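AP endonuclease, family protein 2 (Mycobacterium smegmatis, PDB 5TNV) binds a magnesium ion in a xylose isomerase-like TIM barrel and may act as an endonuclease. Local coordinates at residues H25-A30 against Q319-A324; E239-V244 against N249-K254; P271-Y276 against L307-E312. All coordinates share one frame; numbering follows the deposited sequence.

Contact 1: H25-A30 against Q319-A324; sequences HTWPIA and QVLTSA
Leu-321, on helix 306-325, puts its CD1 methyl against the base of the Trp-27 side chain, 3.9 Å from Trp-27 CB and 4.0 Å from Trp-27 CG. The other methyl of the fork, Leu-321 CD2, lies above one face of the indole, displaced toward the rim, and the two side chains cross at about a right angle. Ile-29 CD1 reaches the same Leu-321 CD1 from the start of strand 29-32, at a looser 4.5 Å. With CG of Trp-27 anti to the backbone N (chi1 -160°), the indole is carried under Leu-321, where Phe-297 and Tyr-22 also meet it obliquely and Leu-289 and Leu-325 add further cover. Its NE1 donates to the carbonyl of Gly-295, which fixes the rotation of the buried ring. At the outer margin the exposed His-25 lies beside Thr-322, whose hydroxyl is bonded to the Leu-318 carbonyl one turn back in its own helix. Behind this layer, backbone bonds pair Pro-28 and Ala-30 with Phe-297, and Ala-30 with Cys-299 as well. The last barrel helix is therefore joined to the first strand mainly by apolar packing, while the polar atom of the tryptophan is satisfied from the loop before strand 297-299.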
# COMPACT_ATOMS: atom_id res chain seq x y z
N HIS A 25 12.86 22.67 2.94
CA HIS A 25 12.23 23.06 1.65
C HIS A 25 13.20 23.26 0.51
O HIS A 25 12.85 23.39 -0.65
CB HIS A 25 11.37 24.31 1.96
CG HIS A 25 10.22 23.60 2.70
ND1 HIS A 25 10.38 23.08 3.99
CD2 HIS A 25 8.96 23.25 2.34
CE1 HIS A 25 9.27 22.48 4.41
NE2 HIS A 25 8.39 22.58 3.42
N THR A 26 14.49 23.26 0.80
CA THR A 26 15.48 23.36 -0.27
C THR A 26 16.28 22.08 -0.39
O THR A 26 17.16 22.01 -1.26
CB THR A 26 16.42 24.55 -0.07
OG1 THR A 26 17.04 24.41 1.23
CG2 THR A 26 15.63 25.83 -0.21
N TRP A 27 16.10 21.08 0.48
CA TRP A 27 16.89 19.87 0.39
C TRP A 27 16.56 19.17 -0.92
O TRP A 27 15.39 18.84 -1.14
CB TRP A 27 16.58 18.95 1.59
CG TRP A 27 17.65 17.94 1.86
CD1 TRP A 27 18.23 17.08 0.98
CD2 TRP A 27 18.29 17.69 3.13
NE1 TRP A 27 19.19 16.33 1.59
CE2 TRP A 27 19.24 16.68 2.94
CE3 TRP A 27 18.15 18.26 4.41
CZ2 TRP A 27 20.02 16.21 3.97
CZ3 TRP A 27 18.93 17.79 5.44
CH2 TRP A 27 19.86 16.76 5.19
N PRO A 28 17.50 18.92 -1.82
CA PRO A 28 17.12 18.31 -3.10
C PRO A 28 16.59 16.88 -2.94
O PRO A 28 17.25 16.07 -2.33
CB PRO A 28 18.41 18.39 -3.94
CG PRO A 28 19.15 19.54 -3.35
CD PRO A 28 18.92 19.32 -1.86
N ILE A 29 15.42 16.67 -3.55
CA ILE A 29 14.75 15.35 -3.53
C ILE A 29 14.43 15.05 -4.98
O ILE A 29 13.39 15.49 -5.51
CB ILE A 29 13.54 15.31 -2.62
CG1 ILE A 29 13.87 15.71 -1.15
CG2 ILE A 29 12.92 13.94 -2.67
CD1 ILE A 29 12.61 16.14 -0.39
N ALA A 30 15.31 14.35 -5.67
CA ALA A 30 15.22 14.23 -7.12
C ALA A 30 14.37 13.07 -7.59
O ALA A 30 14.40 11.99 -6.99
CB ALA A 30 16.60 14.03 -7.70
N GLN A 319 8.00 15.99 4.53
CA GLN A 319 7.36 16.09 5.86
C GLN A 319 8.33 15.62 6.92
O GLN A 319 8.38 16.23 8.02
CB GLN A 319 6.03 15.34 5.87
CG GLN A 319 5.23 15.58 7.15
CD GLN A 319 5.63 14.80 8.40
OE1 GLN A 319 6.13 13.67 8.32
NE2 GLN A 319 5.46 15.41 9.55
N VAL A 320 9.00 14.50 6.74
CA VAL A 320 9.91 13.97 7.74
C VAL A 320 11.00 15.02 8.03
O VAL A 320 11.31 15.29 9.20
CB VAL A 320 10.51 12.62 7.29
CG1 VAL A 320 11.63 12.16 8.22
CG2 VAL A 320 9.43 11.53 7.22
N LEU A 321 11.58 15.57 6.99
CA LEU A 321 12.64 16.58 7.13
C LEU A 321 12.12 17.82 7.81
O LEU A 321 12.79 18.40 8.67
CB LEU A 321 13.23 16.98 5.77
CG LEU A 321 14.03 15.93 5.02
CD1 LEU A 321 14.45 16.46 3.66
CD2 LEU A 321 15.27 15.45 5.81
N THR A 322 10.91 18.24 7.44
CA THR A 322 10.36 19.48 8.03
C THR A 322 10.26 19.32 9.54
O THR A 322 10.68 20.19 10.31
CB THR A 322 9.01 19.82 7.43
OG1 THR A 322 9.17 20.11 6.03
CG2 THR A 322 8.32 21.01 8.10
N SER A 323 9.70 18.20 9.98
CA SER A 323 9.59 17.94 11.41
C SER A 323 10.97 17.84 12.10
O SER A 323 11.19 18.39 13.16
CB SER A 323 8.78 16.67 11.64
OG SER A 323 8.79 16.34 13.02
N ALA A 324 11.91 17.13 11.48
CA ALA A 324 13.21 16.86 12.09
C ALA A 324 14.07 18.10 12.17
O ALA A 324 14.92 18.20 13.06
CB ALA A 324 13.97 15.81 11.30

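Contact 2: E239-V244 against N249-K254; sequences EMYAKV and NFWHIK
Between the outer layer of the TIM barrel and its metal-binding strand, Tyr-241 of helix 237-244 meets Trp-251 of strand 251-261. The phenol ring approaches the NE1-CE2-CZ2 side of the indole obliquely: the ring planes are inclined at 56°, with the centroid of the phenol ring 5.4 Å from that of the six-membered indole ring. The hydroxyl sits at the indole edge, near its plane, with Tyr-241 OH 3.2 Å from Trp-251 NE1; Tyr-241 CE1 also lies 3.6 Å from Trp-251 CZ2. The hydroxyl is also hydrogen-bonded to the OH of Tyr-281. Trp-251 has CG anti to its own backbone N (chi1 -162°), which sends the indole outward from the strand to the helix. One indole face is covered by Ile-253 CD1, 4.0 Å above the ring centre, and Ile-284 and Ala-288 of helix 281-290 pack on the same side chain. The next residue, His-252, turns its ring away from the helix and binds magnesium through ND1, together with Glu-193 and Asp-223. One strand residue turned out to the helices and the next turned into the barrel is the pattern of TIM-barrel strands, here placing a magnesium ligand beside a helix-packing residue.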
# COMPACT_ATOMS: atom_id res chain seq x y z
N GLU A 239 19.79 -1.93 11.57
CA GLU A 239 21.15 -2.33 11.79
C GLU A 239 22.00 -1.98 10.56
O GLU A 239 23.11 -1.44 10.65
CB GLU A 239 21.27 -3.80 12.12
CG GLU A 239 22.64 -4.40 12.23
CD GLU A 239 22.68 -5.89 12.32
OE1 GLU A 239 21.78 -6.43 13.07
OE2 GLU A 239 23.61 -6.44 11.66
N MET A 240 21.47 -2.31 9.38
CA MET A 240 22.27 -2.08 8.17
C MET A 240 22.50 -0.60 7.94
O MET A 240 23.61 -0.16 7.63
CB MET A 240 21.56 -2.67 6.94
CG MET A 240 21.36 -4.20 6.98
SD MET A 240 21.03 -4.91 5.36
CE MET A 240 19.35 -4.39 5.04
N TYR A 241 21.45 0.23 8.07
CA TYR A 241 21.58 1.66 7.87
C TYR A 241 22.51 2.29 8.90
O TYR A 241 23.29 3.16 8.56
CB TYR A 241 20.22 2.34 7.85
CG TYR A 241 19.57 2.42 6.49
CD1 TYR A 241 20.17 3.16 5.47
CD2 TYR A 241 18.36 1.80 6.20
CE1 TYR A 241 19.63 3.27 4.22
CE2 TYR A 241 17.79 1.91 4.93
CZ TYR A 241 18.43 2.66 3.96
OH TYR A 241 17.92 2.82 2.67
N ALA A 242 22.45 1.85 10.16
CA ALA A 242 23.37 2.39 11.14
C ALA A 242 24.84 2.18 10.76
O ALA A 242 25.70 3.02 11.04
CB ALA A 242 23.09 1.77 12.54
N LYS A 243 25.14 1.09 10.11
CA LYS A 243 26.51 0.82 9.72
C LYS A 243 26.96 1.75 8.60
O LYS A 243 28.12 2.14 8.60
CB LYS A 243 26.64 -0.64 9.27
CG LYS A 243 26.73 -1.68 10.33
CD LYS A 243 26.95 -3.04 9.70
CE LYS A 243 27.06 -3.95 10.89
NZ LYS A 243 27.38 -5.29 10.38
N VAL A 244 26.12 1.94 7.60
CA VAL A 244 26.57 2.61 6.38
C VAL A 244 26.29 4.10 6.34
O VAL A 244 27.00 4.84 5.61
CB VAL A 244 26.06 1.91 5.10
CG1 VAL A 244 26.65 0.51 4.98
CG2 VAL A 244 24.54 1.89 5.04
N ASN A 249 27.04 9.82 1.30
CA ASN A 249 27.02 11.21 0.76
C ASN A 249 25.87 11.43 -0.23
O ASN A 249 25.79 12.52 -0.80
CB ASN A 249 28.36 11.60 0.16
CG ASN A 249 28.71 10.76 -1.06
OD1 ASN A 249 28.10 9.74 -1.36
ND2 ASN A 249 29.77 11.15 -1.76
N PHE A 250 25.01 10.46 -0.44
CA PHE A 250 23.94 10.49 -1.44
C PHE A 250 23.00 9.34 -1.08
O PHE A 250 23.44 8.40 -0.43
CB PHE A 250 24.55 10.28 -2.82
CG PHE A 250 23.56 10.26 -3.98
CD1 PHE A 250 22.64 11.27 -4.15
CD2 PHE A 250 23.60 9.23 -4.92
CE1 PHE A 250 21.77 11.29 -5.21
CE2 PHE A 250 22.73 9.24 -6.00
CZ PHE A 250 21.83 10.27 -6.17
N TRP A 251 21.75 9.39 -1.53
CA TRP A 251 20.81 8.36 -1.06
C TRP A 251 19.69 8.12 -2.09
O TRP A 251 18.77 8.90 -2.19
CB TRP A 251 20.25 8.79 0.29
CG TRP A 251 19.62 7.70 1.11
CD1 TRP A 251 19.35 6.38 0.82
CD2 TRP A 251 19.19 7.89 2.48
NE1 TRP A 251 18.78 5.77 1.91
CE2 TRP A 251 18.67 6.66 2.93
CE3 TRP A 251 19.21 8.99 3.30
CZ2 TRP A 251 18.17 6.54 4.23
CZ3 TRP A 251 18.71 8.89 4.61
CH2 TRP A 251 18.19 7.66 5.05
N HIS A 252 19.80 7.00 -2.80
CA HIS A 252 18.68 6.39 -3.51
C HIS A 252 17.79 5.75 -2.43
O HIS A 252 18.26 4.87 -1.71
CB HIS A 252 19.12 5.30 -4.47
CG HIS A 252 19.75 5.72 -5.74
ND1 HIS A 252 19.99 4.80 -6.73
CD2 HIS A 252 20.18 6.95 -6.15
CE1 HIS A 252 20.54 5.50 -7.71
NE2 HIS A 252 20.67 6.77 -7.43
N ILE A 253 16.56 6.21 -2.34
CA ILE A 253 15.72 5.89 -1.17
C ILE A 253 14.40 5.29 -1.66
O ILE A 253 13.59 5.98 -2.26
CB ILE A 253 15.58 7.14 -0.28
CG1 ILE A 253 14.80 6.81 1.00
CG2 ILE A 253 15.00 8.34 -0.99
CD1 ILE A 253 14.90 7.87 2.08
N LYS A 254 14.21 4.01 -1.36
CA LYS A 254 13.01 3.27 -1.78
C LYS A 254 12.72 2.20 -0.74
O LYS A 254 13.56 1.82 0.07
CB LYS A 254 13.16 2.68 -3.19
CG LYS A 254 14.25 1.67 -3.38
CD LYS A 254 14.17 1.00 -4.75
CE LYS A 254 15.34 0.06 -5.08
NZ LYS A 254 16.59 0.83 -5.34

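Contact 3: P271-Y276 against L307-E312; sequences PLPLKY and LGVCAE
This is a small, mostly apolar contact at a subunit interface of the TIM-barrel trimer, where the chain leaving strand 266-272 packs on the first turns of helix 306-325. Pro-273 and Val-309 carry it, and their CA atoms are 5.8 Å apart. The methyl Val-309 CG1 lies 3.8 Å from Pro-273 CA and 4.0 Å from Pro-273 CG, so it bears on both the backbone and the pyrrolidine ring. Having CG1 anti to the valine N (chi1 174°) directs this branch at the proline, and the two side chains cross at about a right angle. Glu-312, one turn further along the helix, runs beside the proline ring in the same direction, with Glu-312 OE1 4.1 Å from Pro-273 CG. After the proline the chain bends back, and Tyr-276 N donates to Pro-273 O. Leu-274 is held through both its backbone N, bonded to Asn-313 OD1, and its backbone O, bonded to Asn-255 ND2. Other chains grip the polar ends: Lys-275 and Tyr-276 of the third subunit bind OE2 and OE1 of Glu-312, the lysine by a salt bridge, and Tyr-276 OH in turn bonds Glu-312 of the second subunit. Within the chain, one water joins the two side chains, donating to Glu-312 OE1 at 2.6 Å and to Tyr-276 OH at 3.2 Å.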
# COMPACT_ATOMS: atom_id res chain seq x y z
N PRO A 271 7.38 -3.79 -4.13
CA PRO A 271 7.70 -2.36 -4.05
C PRO A 271 6.51 -1.59 -3.50
O PRO A 271 5.39 -1.79 -3.93
CB PRO A 271 8.02 -1.98 -5.49
CG PRO A 271 7.68 -3.09 -6.33
CD PRO A 271 7.39 -4.29 -5.50
N LEU A 272 6.78 -0.68 -2.56
CA LEU A 272 5.75 0.13 -1.96
C LEU A 272 6.29 1.52 -1.65
O LEU A 272 7.52 1.67 -1.50
CB LEU A 272 5.26 -0.46 -0.63
CG LEU A 272 4.40 -1.73 -0.72
CD1 LEU A 272 4.15 -2.27 0.68
CD2 LEU A 272 3.09 -1.46 -1.44
N PRO A 273 5.41 2.52 -1.49
CA PRO A 273 5.85 3.81 -0.94
C PRO A 273 6.71 3.66 0.31
O PRO A 273 6.56 2.73 1.10
CB PRO A 273 4.54 4.51 -0.62
CG PRO A 273 3.56 3.93 -1.64
CD PRO A 273 3.99 2.50 -1.79
N LEU A 274 7.59 4.65 0.50
CA LEU A 274 8.40 4.71 1.71
C LEU A 274 7.57 4.48 2.98
O LEU A 274 8.01 3.74 3.87
CB LEU A 274 9.15 6.03 1.86
CG LEU A 274 10.16 6.38 0.75
CD1 LEU A 274 10.85 7.69 1.08
CD2 LEU A 274 11.16 5.28 0.50
N LYS A 275 6.41 5.11 3.08
CA LYS A 275 5.61 5.05 4.30
C LYS A 275 5.12 3.64 4.65
O LYS A 275 4.76 3.40 5.79
CB LYS A 275 4.40 5.99 4.16
CG LYS A 275 3.64 6.26 5.48
CD LYS A 275 2.53 7.26 5.32
CE LYS A 275 2.96 8.62 4.97
NZ LYS A 275 1.86 9.60 4.89
N TYR A 276 5.02 2.75 3.65
CA TYR A 276 4.29 1.48 3.81
C TYR A 276 5.16 0.26 3.82
O TYR A 276 4.63 -0.84 4.10
CB TYR A 276 3.21 1.32 2.72
CG TYR A 276 2.24 2.45 2.59
CD1 TYR A 276 1.85 3.25 3.68
CD2 TYR A 276 1.72 2.74 1.36
CE1 TYR A 276 0.96 4.29 3.52
CE2 TYR A 276 0.84 3.80 1.19
CZ TYR A 276 0.45 4.58 2.26
OH TYR A 276 -0.41 5.61 2.03
N LEU A 307 6.90 6.48 -11.30
CA LEU A 307 6.87 7.94 -11.14
C LEU A 307 5.89 8.39 -10.09
O LEU A 307 6.19 9.23 -9.25
CB LEU A 307 6.54 8.61 -12.48
CG LEU A 307 6.52 10.10 -12.46
CD1 LEU A 307 7.89 10.66 -12.02
CD2 LEU A 307 6.12 10.66 -13.82
N GLY A 308 4.69 7.78 -10.07
CA GLY A 308 3.69 8.16 -9.11
C GLY A 308 4.12 7.88 -7.69
O GLY A 308 3.91 8.68 -6.76
N VAL A 309 4.73 6.73 -7.45
CA VAL A 309 5.23 6.39 -6.11
C VAL A 309 6.40 7.29 -5.75
O VAL A 309 6.46 7.79 -4.61
CB VAL A 309 5.55 4.90 -5.95
CG1 VAL A 309 6.19 4.67 -4.60
CG2 VAL A 309 4.30 4.06 -6.13
N CYS A 310 7.32 7.56 -6.66
CA CYS A 310 8.39 8.51 -6.36
C CYS A 310 7.85 9.86 -5.91
O CYS A 310 8.37 10.47 -5.01
CB CYS A 310 9.32 8.70 -7.56
SG CYS A 310 10.43 7.27 -7.86
N ALA A 311 6.78 10.35 -6.56
CA ALA A 311 6.21 11.63 -6.20
C ALA A 311 5.62 11.62 -4.78
O ALA A 311 5.80 12.58 -4.03
CB ALA A 311 5.14 12.04 -7.20
N GLU A 312 4.92 10.54 -4.41
CA GLU A 312 4.46 10.42 -3.02
C GLU A 312 5.65 10.37 -2.08
O GLU A 312 5.63 10.96 -0.97
CB GLU A 312 3.57 9.21 -2.85
CG GLU A 312 2.22 9.34 -3.46
CD GLU A 312 1.18 8.30 -3.08
OE1 GLU A 312 1.51 7.35 -2.44
OE2 GLU A 312 0.01 8.49 -3.50
O HOH W 1 1.60 7.31 0.16

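In the fold
All three contacts reach the same sheet, and their centres lie 16 to 17 Å apart. Contacts 1 and 3 both use helix 306-325, contact 3 near its start and contact 1 near its end, with nearest atoms about 6 Å apart. Contact 1 brings the first strand and last helix together, and the loop it closes encloses the other two, contact 2 preceding contact 3. Contacts 2 and 3 touch directly: Leu-274 CD2 packs 3.6 Å from Lys-254 CA, where strands 251-261 and 266-272 are neighbours. Thus one helix packs on the first strand near its end and at the trimer interface near its start, and contact 3 reaches, through Leu-274, the strand that supplies a magnesium ligand.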